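PDB 3EZO: malonyl CoA-acyl carrier protein transacylase from Burkholderia pseudomallei 1710b, which probably transfers the malonyl group from malonyl-CoA to holo-acyl carrier protein, releasing free CoA and malonyl-ACP. Local coordinates for residues A[283-288]-A[302-307]; A[11-16]-A[81-86]. One frame throughout, in Å; residues are numbered along the deposited sequence.

Interaction 1: residues A[283-288]-A[302-307]; sequences PGKVLA and SVFDPA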
loop_
_atom_site.group_PDB
_atom_site.type_symbol
_atom_site.label_atom_id
_atom_site.label_comp_id
_atom_site.label_asym_id
_atom_site.label_seq_id
_atom_site.Cartn_x
_atom_site.Cartn_y
_atom_site.Cartn_z
ATOM N N PRO A 283 -3.181 -8.941 -6.228
ATOM C CA PRO A 283 -2.072 -9.441 -7.049
ATOM C C PRO A 283 -0.663 -9.047 -6.570
ATOM O O PRO A 283 -0.495 -8.062 -5.836
ATOM C CB PRO A 283 -2.344 -8.784 -8.406
ATOM C CG PRO A 283 -2.915 -7.451 -8.020
ATOM C CD PRO A 283 -3.848 -7.784 -6.841
ATOM N N GLY A 284 0.334 -9.837 -6.989
ATOM C CA GLY A 284 1.743 -9.410 -6.957
ATOM C C GLY A 284 2.637 -10.151 -5.977
ATOM O O GLY A 284 3.862 -10.121 -6.094
ATOM N N LYS A 285 2.021 -10.817 -5.004
ATOM C CA LYS A 285 2.728 -11.576 -3.952
ATOM C C LYS A 285 3.676 -10.767 -3.033
ATOM O O LYS A 285 4.413 -11.360 -2.238
ATOM C CB LYS A 285 3.460 -12.784 -4.536
ATOM C CG LYS A 285 2.723 -13.439 -5.727
ATOM C CD LYS A 285 3.101 -14.898 -5.890
ATOM C CE LYS A 285 2.773 -15.455 -7.331
ATOM N NZ LYS A 285 1.551 -14.894 -7.951
ATOM N N VAL A 286 3.652 -9.430 -3.113
ATOM C CA VAL A 286 4.628 -8.642 -2.345
ATOM C C VAL A 286 4.435 -8.836 -0.825
ATOM O O VAL A 286 5.379 -9.129 -0.115
ATOM C CB VAL A 286 4.620 -7.133 -2.763
ATOM C CG1 VAL A 286 5.586 -6.296 -1.871
ATOM C CG2 VAL A 286 4.990 -7.024 -4.291
ATOM N N LEU A 287 3.197 -8.713 -0.355
ATOM C CA LEU A 287 2.926 -8.704 1.080
ATOM C C LEU A 287 3.072 -10.097 1.650
ATOM O O LEU A 287 3.570 -10.257 2.806
ATOM C CB LEU A 287 1.559 -8.088 1.423
ATOM C CG LEU A 287 1.299 -6.637 1.039
ATOM C CD1 LEU A 287 -0.032 -6.178 1.616
ATOM C CD2 LEU A 287 2.431 -5.672 1.469
ATOM N N ALA A 288 2.690 -11.091 0.844
ATOM C CA ALA A 288 2.920 -12.501 1.214
ATOM C C ALA A 288 4.372 -12.741 1.661
ATOM O O ALA A 288 4.624 -13.330 2.722
ATOM C CB ALA A 288 2.569 -13.437 0.042
ATOM N N SER A 302 -2.792 -16.393 -0.297
ATOM C CA SER A 302 -3.067 -15.227 -1.133
ATOM C C SER A 302 -4.258 -15.463 -1.985
ATOM O O SER A 302 -4.556 -16.609 -2.358
ATOM C CB SER A 302 -1.884 -14.882 -1.978
ATOM O OG SER A 302 -0.717 -14.895 -1.179
ATOM N N VAL A 303 -4.990 -14.384 -2.220
ATOM C CA VAL A 303 -6.105 -14.412 -3.138
ATOM C C VAL A 303 -5.784 -13.493 -4.306
ATOM O O VAL A 303 -5.830 -12.255 -4.168
ATOM C CB VAL A 303 -7.373 -13.978 -2.451
ATOM C CG1 VAL A 303 -8.543 -14.042 -3.423
ATOM C CG2 VAL A 303 -7.580 -14.851 -1.172
ATOM N N PHE A 304 -5.439 -14.104 -5.444
ATOM C CA PHE A 304 -5.164 -13.357 -6.686
ATOM C C PHE A 304 -5.720 -14.019 -7.971
ATOM O O PHE A 304 -5.619 -13.463 -9.064
ATOM C CB PHE A 304 -3.650 -13.129 -6.823
ATOM C CG PHE A 304 -2.867 -14.377 -6.860
ATOM C CD1 PHE A 304 -2.708 -15.074 -8.053
ATOM C CD2 PHE A 304 -2.265 -14.866 -5.714
ATOM C CE1 PHE A 304 -1.983 -16.259 -8.110
ATOM C CE2 PHE A 304 -1.527 -16.052 -5.759
ATOM C CZ PHE A 304 -1.395 -16.742 -6.980
ATOM N N ASP A 305 -6.300 -15.202 -7.822
ATOM C CA ASP A 305 -6.985 -15.889 -8.913
ATOM C C ASP A 305 -7.851 -17.002 -8.296
ATOM O O ASP A 305 -7.778 -17.223 -7.097
ATOM C CB ASP A 305 -5.985 -16.405 -9.960
ATOM C CG ASP A 305 -5.085 -17.537 -9.482
ATOM O OD1 ASP A 305 -5.186 -18.092 -8.357
ATOM O OD2 ASP A 305 -4.203 -17.884 -10.299
ATOM N N PRO A 306 -8.678 -17.694 -9.103
ATOM C CA PRO A 306 -9.564 -18.692 -8.498
ATOM C C PRO A 306 -8.875 -19.815 -7.752
ATOM O O PRO A 306 -9.383 -20.233 -6.709
ATOM C CB PRO A 306 -10.365 -19.220 -9.705
ATOM C CG PRO A 306 -10.539 -18.022 -10.525
ATOM C CD PRO A 306 -9.182 -17.281 -10.426
ATOM N N ALA A 307 -7.721 -20.291 -8.243
ATOM C CA ALA A 307 -7.049 -21.392 -7.580
ATOM C C ALA A 307 -6.510 -20.974 -6.203
ATOM O O ALA A 307 -6.723 -21.669 -5.195
ATOM C CB ALA A 307 -5.922 -21.957 -8.477
#
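The backbones of Pro-283 and Phe-304 run closest, with their CA atoms 5.0 Å apart, and have separated to 7.0 Å between the CA atoms of Ala-288 and Ser-302. This is part of a beta-alpha-beta unit: strand 277-281 leads through the 283-285 turn into helix 286-294, and the chain returns on the parallel edge strand 299-303. No hydrogen bond links the two segments, so the contact rests on a cation-pi interaction and van der Waals packing. Lys-285, the N-cap residue of its helix, extends its side chain until a bend at the last torsion (chi4 -35°) brings NZ over one face of the Phe-304 ring. NZ lies 3.9 Å from the centroid of the Phe-304 ring and 22° off its normal, displaced toward the CZ rim. CB of Ser-302, from the same segment as Phe-304, borders the ring's edge in plane. Nearer the backbone, CB of Phe-304 packs on CA of Pro-283 at 4.0 Å, while the Pro-283 side chain touches Met-72 and Ala-75 of helix 65-85. The carboxylate of Glu-280 accepts hydrogen bonds from the backbone N of Leu-287 (to OE2) and of Ala-288 (to OE1) at the start of the helix. In the first turn of that helix, the methyl CB of Ala-288 meets OG of Ser-302 at 3.8 Å.

Interaction 2: residues A[11-16]-A[81-86]; sequences FAFVFP and RAWQQA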
loop_
_atom_site.group_PDB
_atom_site.type_symbol
_atom_site.label_atom_id
_atom_site.label_comp_id
_atom_site.label_asym_id
_atom_site.label_seq_id
_atom_site.Cartn_x
_atom_site.Cartn_y
_atom_site.Cartn_z
ATOM N N PHE A 11 -8.578 -14.755 11.023
ATOM C CA PHE A 11 -7.623 -14.360 10.013
ATOM C C PHE A 11 -7.657 -12.866 9.716
ATOM O O PHE A 11 -8.623 -12.186 10.004
ATOM C CB PHE A 11 -7.771 -15.197 8.731
ATOM C CG PHE A 11 -9.062 -15.003 8.013
ATOM C CD1 PHE A 11 -9.145 -14.161 6.903
ATOM C CD2 PHE A 11 -10.213 -15.684 8.419
ATOM C CE1 PHE A 11 -10.364 -14.004 6.215
ATOM C CE2 PHE A 11 -11.424 -15.515 7.726
ATOM C CZ PHE A 11 -11.487 -14.668 6.638
ATOM N N ALA A 12 -6.541 -12.406 9.157
ATOM C CA ALA A 12 -6.350 -11.069 8.663
ATOM C C ALA A 12 -6.236 -11.072 7.144
ATOM O O ALA A 12 -5.693 -11.994 6.545
ATOM C CB ALA A 12 -5.071 -10.478 9.255
ATOM N N PHE A 13 -6.731 -9.999 6.550
ATOM C CA PHE A 13 -6.444 -9.685 5.173
ATOM C C PHE A 13 -5.520 -8.459 5.136
ATOM O O PHE A 13 -5.801 -7.440 5.795
ATOM C CB PHE A 13 -7.747 -9.409 4.417
ATOM C CG PHE A 13 -8.350 -10.634 3.745
ATOM C CD1 PHE A 13 -8.169 -11.908 4.253
ATOM C CD2 PHE A 13 -9.143 -10.493 2.623
ATOM C CE1 PHE A 13 -8.747 -13.029 3.606
ATOM C CE2 PHE A 13 -9.725 -11.614 1.983
ATOM C CZ PHE A 13 -9.513 -12.860 2.472
ATOM N N VAL A 14 -4.441 -8.563 4.357
ATOM C CA VAL A 14 -3.592 -7.413 4.053
ATOM C C VAL A 14 -3.649 -7.101 2.553
ATOM O O VAL A 14 -3.612 -8.017 1.721
ATOM C CB VAL A 14 -2.130 -7.633 4.576
ATOM C CG1 VAL A 14 -2.158 -7.824 6.104
ATOM C CG2 VAL A 14 -1.405 -8.832 3.898
ATOM N N PHE A 15 -3.748 -5.812 2.212
ATOM C CA PHE A 15 -3.985 -5.353 0.836
ATOM C C PHE A 15 -2.748 -4.597 0.283
ATOM O O PHE A 15 -2.208 -3.698 0.938
ATOM C CB PHE A 15 -5.214 -4.465 0.765
ATOM C CG PHE A 15 -6.490 -5.155 1.164
ATOM C CD1 PHE A 15 -7.286 -5.784 0.217
ATOM C CD2 PHE A 15 -6.892 -5.182 2.478
ATOM C CE1 PHE A 15 -8.453 -6.445 0.589
ATOM C CE2 PHE A 15 -8.077 -5.829 2.860
ATOM C CZ PHE A 15 -8.862 -6.432 1.922
ATOM N N PRO A 16 -2.285 -4.975 -0.923
ATOM C CA PRO A 16 -1.083 -4.378 -1.547
ATOM C C PRO A 16 -1.294 -2.967 -2.112
ATOM O O PRO A 16 -2.403 -2.518 -2.311
ATOM C CB PRO A 16 -0.737 -5.388 -2.656
ATOM C CG PRO A 16 -2.087 -5.974 -3.044
ATOM C CD PRO A 16 -2.886 -6.027 -1.766
ATOM N N ARG A 81 -14.017 -8.901 -3.249
ATOM C CA ARG A 81 -15.380 -9.191 -3.646
ATOM C C ARG A 81 -15.512 -10.664 -4.154
ATOM O O ARG A 81 -16.505 -11.311 -3.873
ATOM C CB ARG A 81 -15.891 -8.158 -4.682
ATOM C CG ARG A 81 -16.379 -6.830 -4.100
ATOM C CD ARG A 81 -16.834 -5.880 -5.165
ATOM N NE ARG A 81 -17.555 -4.691 -4.692
ATOM C CZ ARG A 81 -17.836 -3.643 -5.464
ATOM N NH1 ARG A 81 -17.416 -3.608 -6.717
ATOM N NH2 ARG A 81 -18.495 -2.593 -5.009
ATOM N N ALA A 82 -14.515 -11.193 -4.859
ATOM C CA ALA A 82 -14.509 -12.628 -5.292
ATOM C C ALA A 82 -14.464 -13.573 -4.099
ATOM O O ALA A 82 -15.088 -14.658 -4.087
ATOM C CB ALA A 82 -13.329 -12.902 -6.184
ATOM N N TRP A 83 -13.669 -13.200 -3.101
ATOM C CA TRP A 83 -13.603 -13.969 -1.863
ATOM C C TRP A 83 -15.012 -14.082 -1.256
ATOM O O TRP A 83 -15.450 -15.162 -0.911
ATOM C CB TRP A 83 -12.595 -13.337 -0.902
ATOM C CG TRP A 83 -12.592 -13.879 0.492
ATOM C CD1 TRP A 83 -13.253 -13.373 1.542
ATOM C CD2 TRP A 83 -11.864 -15.007 0.976
ATOM N NE1 TRP A 83 -12.979 -14.095 2.677
ATOM C CE2 TRP A 83 -12.132 -15.116 2.349
ATOM C CE3 TRP A 83 -11.025 -15.946 0.380
ATOM C CZ2 TRP A 83 -11.586 -16.110 3.138
ATOM C CZ3 TRP A 83 -10.482 -16.933 1.151
ATOM C CH2 TRP A 83 -10.764 -17.013 2.535
ATOM N N GLN A 84 -15.731 -12.971 -1.174
ATOM C CA GLN A 84 -17.100 -12.956 -0.635
ATOM C C GLN A 84 -18.095 -13.778 -1.465
ATOM O O GLN A 84 -18.887 -14.525 -0.860
ATOM C CB GLN A 84 -17.649 -11.529 -0.522
ATOM C CG GLN A 84 -16.968 -10.656 0.529
ATOM C CD GLN A 84 -17.436 -9.213 0.439
ATOM O OE1 GLN A 84 -17.224 -8.561 -0.575
ATOM N NE2 GLN A 84 -18.075 -8.705 1.501
ATOM N N GLN A 85 -18.080 -13.561 -2.800
ATOM C CA GLN A 85 -18.914 -14.275 -3.781
ATOM C C GLN A 85 -18.728 -15.781 -3.631
ATOM O O GLN A 85 -19.685 -16.530 -3.808
ATOM C CB GLN A 85 -18.685 -13.805 -5.270
ATOM C CG GLN A 85 -19.761 -14.356 -6.365
ATOM C CD GLN A 85 -19.308 -14.332 -7.894
ATOM O OE1 GLN A 85 -18.729 -13.385 -8.375
ATOM N NE2 GLN A 85 -19.656 -15.390 -8.639
ATOM N N ALA A 86 -17.511 -16.203 -3.288
ATOM C CA ALA A 86 -17.166 -17.586 -3.040
ATOM C C ALA A 86 -17.571 -18.064 -1.659
ATOM O O ALA A 86 -17.345 -19.230 -1.324
ATOM C CB ALA A 86 -15.630 -17.816 -3.234
#
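Aromatic contacts account for the meeting of Phe-13 and Phe-11 with Trp-83, and the three rings form a cluster. Phe-13 makes an edge-to-face (T-shaped) contact: its CZ lies 3.4 Å above the indole plane of Trp-83, over the middle of the ring system. The Phe-13 ring and the five-membered ring of Trp-83 have centroids 4.7 Å apart and planes inclined at 62°. CZ of Phe-13 lies 3.5 Å from both CE2 and CD2 of Trp-83, the two atoms shared by the indole rings. Phe-11 approaches the six-membered ring of Trp-83 obliquely, with centroids 5.8 Å apart and planes at 68°; here CZ of Phe-11 touches CZ2 of Trp-83 at 3.8 Å. The indole reaches the strand because its CG is anti to the backbone N (chi1 170°). In fold terms, the cluster packs the C-terminal end of helix 65-85 against strand 11-15, the middle strand of the five-stranded parallel sheet. Apolar packing continues beyond the three rings, with Trp-83 also touching Ala-312 and Leu-313 of helix 306-314. Among polar contacts, none crosses between the segments as a hydrogen bond; the buried indole NE1 of Trp-83 instead donates to the backbone O of Ala-89.

Interaction 2 comes first along the chain and is complete before interaction 1 begins; their centres lie about 10 Å apart. Both reach the same parallel sheet, in which strand 11-15 neighbours strand 277-281 and strand 299-303 forms the edge. Direct packing joins them: CD1 of Leu-287 comes within 3.4 Å of O of Phe-15. Helix 65-85 supplies a second connection, since Trp-83 touches Val-303, and helix 306-314, which begins in interaction 1, packs against Trp-83 farther along. Through this shared packing the amino-terminal strand and helix 65-85 meet the carboxy-terminal beta-alpha-beta unit and helix 306-314, away from the predicted active-site residues Ser-98 and His-207.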